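Local coordinates for putative glyoxalase superfamily protein (Ralstonia eutropha, PDB 3IUZ) that probably acts as an iron(II)-dependent dioxygenase of the 2-oxoadipate dioxygenase/decarboxylase family, thought to form 2-hydroxyglutarate, at residues A214-L219 / E225-A230. Numbering follows the deposited sequence.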
ATOM      1  N   ALA A 214      -0.739 -17.940  20.048  1.00 18.30           N
ATOM      2  CA  ALA A 214      -0.922 -19.314  19.558  1.00 17.48           C
ATOM      3  C   ALA A 214      -1.477 -19.385  18.147  1.00 17.88           C
ATOM      4  O   ALA A 214      -1.076 -20.247  17.393  1.00 17.22           O
ATOM      5  CB  ALA A 214      -1.802 -20.105  20.512  1.00 18.40           C
ATOM      6  N   ASP A 215      -2.393 -18.485  17.785  1.00 17.27           N
ATOM      7  CA  ASP A 215      -2.965 -18.522  16.442  1.00 18.33           C
ATOM      8  C   ASP A 215      -1.959 -18.006  15.422  1.00 17.84           C
ATOM      9  O   ASP A 215      -1.822 -18.581  14.330  1.00 18.35           O
ATOM     10  CB  ASP A 215      -4.275 -17.701  16.373  1.00 17.66           C
ATOM     11  CG  ASP A 215      -5.389 -18.356  17.122  1.00 19.66           C
ATOM     12  OD1 ASP A 215      -5.296 -19.592  17.352  1.00 21.46           O
ATOM     13  OD2 ASP A 215      -6.334 -17.644  17.481  1.00 20.52           O
ATOM     14  N   TYR A 216      -1.227 -16.957  15.811  1.00 17.97           N
ATOM     15  CA  TYR A 216      -0.147 -16.411  14.981  1.00 17.47           C
ATOM     16  C   TYR A 216       0.828 -17.514  14.622  1.00 17.71           C
ATOM     17  O   TYR A 216       1.190 -17.707  13.436  1.00 15.89           O
ATOM     18  CB  TYR A 216       0.589 -15.238  15.674  1.00 18.13           C
ATOM     19  CG  TYR A 216       1.876 -14.859  14.967  1.00 17.95           C
ATOM     20  CD1 TYR A 216       1.842 -14.125  13.779  1.00 16.69           C
ATOM     21  CD2 TYR A 216       3.130 -15.262  15.458  1.00 17.23           C
ATOM     22  CE1 TYR A 216       3.008 -13.783  13.110  1.00 15.27           C
ATOM     23  CE2 TYR A 216       4.339 -14.922  14.769  1.00 18.30           C
ATOM     24  CZ  TYR A 216       4.291 -14.187  13.623  1.00 16.48           C
ATOM     25  OH  TYR A 216       5.453 -13.862  12.912  1.00 17.79           O
ATOM     26  N   GLU A 217       1.186 -18.301  15.629  1.00 17.82           N
ATOM     27  CA  GLU A 217       2.149 -19.385  15.444  0.50 18.04           C
ATOM     28  C   GLU A 217       1.571 -20.507  14.592  1.00 18.13           C
ATOM     29  O   GLU A 217       2.244 -21.017  13.711  1.00 18.16           O
ATOM     30  CB  GLU A 217       2.680 -19.873  16.802  0.50 17.78           C
ATOM     31  CG  GLU A 217       3.498 -18.770  17.491  0.50 17.57           C
ATOM     32  CD  GLU A 217       3.772 -18.985  18.973  0.50 16.33           C
ATOM     33  OE1 GLU A 217       3.137 -19.850  19.617  0.50 15.00           O
ATOM     34  OE2 GLU A 217       4.645 -18.256  19.487  0.50 15.09           O
ATOM     35  N   THR A 218       0.311 -20.868  14.815  1.00 18.76           N
ATOM     36  CA  THR A 218      -0.355 -21.855  13.936  1.00 18.03           C
ATOM     37  C   THR A 218      -0.299 -21.429  12.479  1.00 17.97           C
ATOM     38  O   THR A 218       0.029 -22.244  11.583  1.00 17.92           O
ATOM     39  CB  THR A 218      -1.808 -22.073  14.336  1.00 19.23           C
ATOM     40  OG1 THR A 218      -1.845 -22.679  15.637  1.00 19.89           O
ATOM     41  CG2 THR A 218      -2.548 -22.957  13.312  1.00 20.40           C
ATOM     42  N   LEU A 219      -0.589 -20.153  12.227  1.00 16.91           N
ATOM     43  CA  LEU A 219      -0.523 -19.643  10.855  1.00 17.22           C
ATOM     44  C   LEU A 219       0.901 -19.712  10.339  1.00 17.10           C
ATOM     45  O   LEU A 219       1.162 -20.126   9.190  1.00 16.91           O
ATOM     46  CB  LEU A 219      -1.076 -18.210  10.768  1.00 16.86           C
ATOM     47  CG  LEU A 219      -2.561 -17.973  11.221  1.00 15.89           C
ATOM     48  CD1 LEU A 219      -2.883 -16.474  11.276  1.00 15.63           C
ATOM     49  CD2 LEU A 219      -3.561 -18.711  10.365  1.00 13.44           C
ATOM     50  N   GLU A 225       2.984 -15.649   4.845  1.00 15.69           N
ATOM     51  CA  GLU A 225       2.197 -14.538   4.313  1.00 15.74           C
ATOM     52  C   GLU A 225       0.985 -14.290   5.194  1.00 15.25           C
ATOM     53  O   GLU A 225       0.681 -13.144   5.519  1.00 16.12           O
ATOM     54  CB  GLU A 225       1.760 -14.877   2.896  1.00 15.35           C
ATOM     55  CG  GLU A 225       2.888 -14.751   1.914  1.00 16.47           C
ATOM     56  CD  GLU A 225       3.888 -15.908   1.985  1.00 19.24           C
ATOM     57  OE1 GLU A 225       3.556 -17.054   2.391  1.00 19.71           O
ATOM     58  OE2 GLU A 225       5.035 -15.640   1.632  1.00 22.85           O
HETATM   59  N   MSE A 226       0.276 -15.358   5.563  1.00 15.05           N
HETATM   60  CA  MSE A 226      -0.924 -15.206   6.404  1.00 15.67           C
HETATM   61  C   MSE A 226      -0.521 -14.810   7.832  1.00 15.89           C
HETATM   62  O   MSE A 226      -1.214 -14.032   8.469  1.00 15.39           O
HETATM   63  CB  MSE A 226      -1.755 -16.515   6.417  1.00 15.53           C
HETATM   64  CG  MSE A 226      -3.040 -16.465   7.200  1.00 16.42           C
HETATM   65 SE   MSE A 226      -4.314 -15.025   6.610  0.75 10.35          SE
HETATM   66  CE  MSE A 226      -4.633 -14.222   8.331  1.00 12.10           C
ATOM     67  N   ALA A 227       0.632 -15.302   8.325  1.00 14.42           N
ATOM     68  CA  ALA A 227       1.137 -14.830   9.613  1.00 14.99           C
ATOM     69  C   ALA A 227       1.365 -13.299   9.604  1.00 14.60           C
ATOM     70  O   ALA A 227       0.984 -12.593  10.529  1.00 16.78           O
ATOM     71  CB  ALA A 227       2.446 -15.564  10.017  1.00 12.69           C
ATOM     72  N   TRP A 228       1.954 -12.802   8.527  1.00 14.88           N
ATOM     73  CA  TRP A 228       2.181 -11.360   8.346  1.00 13.98           C
ATOM     74  C   TRP A 228       0.868 -10.582   8.348  1.00 14.02           C
ATOM     75  O   TRP A 228       0.693  -9.590   9.076  1.00 13.87           O
ATOM     76  CB  TRP A 228       3.002 -11.130   7.062  1.00 14.30           C
ATOM     77  CG  TRP A 228       3.428  -9.778   6.878  1.00 14.09           C
ATOM     78  CD1 TRP A 228       4.678  -9.260   7.170  1.00 16.46           C
ATOM     79  CD2 TRP A 228       2.678  -8.704   6.283  1.00 13.52           C
ATOM     80  NE1 TRP A 228       4.717  -7.946   6.823  1.00 16.46           N
ATOM     81  CE2 TRP A 228       3.512  -7.579   6.272  1.00 13.32           C
ATOM     82  CE3 TRP A 228       1.373  -8.595   5.757  1.00 16.14           C
ATOM     83  CZ2 TRP A 228       3.079  -6.333   5.787  1.00 15.51           C
ATOM     84  CZ3 TRP A 228       0.941  -7.391   5.278  1.00 15.14           C
ATOM     85  CH2 TRP A 228       1.780  -6.260   5.290  1.00 12.76           C
ATOM     86  N   ILE A 229      -0.108 -11.075   7.603  1.00 14.76           N
ATOM     87  CA  ILE A 229      -1.437 -10.465   7.596  1.00 15.03           C
ATOM     88  C   ILE A 229      -2.035 -10.427   8.992  1.00 15.20           C
ATOM     89  O   ILE A 229      -2.631  -9.445   9.397  1.00 15.29           O
ATOM     90  CB  ILE A 229      -2.393 -11.149   6.598  1.00 15.07           C
ATOM     91  CG1 ILE A 229      -1.818 -11.053   5.175  1.00 15.84           C
ATOM     92  CG2 ILE A 229      -3.776 -10.481   6.707  1.00 14.29           C
ATOM     93  CD1 ILE A 229      -2.574 -11.849   4.099  1.00 14.18           C
ATOM     94  N   ALA A 230      -1.822 -11.488   9.763  1.00 16.10           N
ATOM     95  CA  ALA A 230      -2.316 -11.507  11.116  1.00 16.30           C
ATOM     96  C   ALA A 230      -1.815 -10.357  11.972  1.00 16.25           C
ATOM     97  O   ALA A 230      -2.533  -9.871  12.852  1.00 15.75           O
ATOM     98  CB  ALA A 230      -2.023 -12.882  11.778  1.00 16.69           C
TER
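Leu219 lays its two methyl branches over the near side of helix 224-232: CD1 sits 3.7 Å from Ala230 CB, while CD2 reaches CG of Met226, a selenomethionine, at 3.9 Å. A branched leucine suits this place because one side chain can meet residues a full turn apart, and the flexible selenomethionine, bent at chi2 and chi3, curls so that its CE also comes near Leu219 CD1. Beside them, on the flank facing Tyr216, lies Ala227, whose small side chain lets the backbones close in, Leu219 CA to Ala227 CA being 5.2 Å. Tyr216 meets the Ala227 methyl from a different direction. With CG anti to the backbone N (chi1 168°), its long, flat ring can span the gap, offering CE1 to Ala227 CB at 3.6 Å and its C-H edge to Ala227 O, which lies near the ring plane. No hydrogen bond crosses; apolar contact joins the pair. The segments form an antiparallel helical hairpin, with axes 8.6 Å apart at 155°. Helix 154-164 covers Leu219 through Phe156, Ala159 and Val160, Phe147 of strand 141-147 touches Met226, and Tyr216 rests on Val298 of strand 293-306, so the contact is buried between that helix and the mixed sheet.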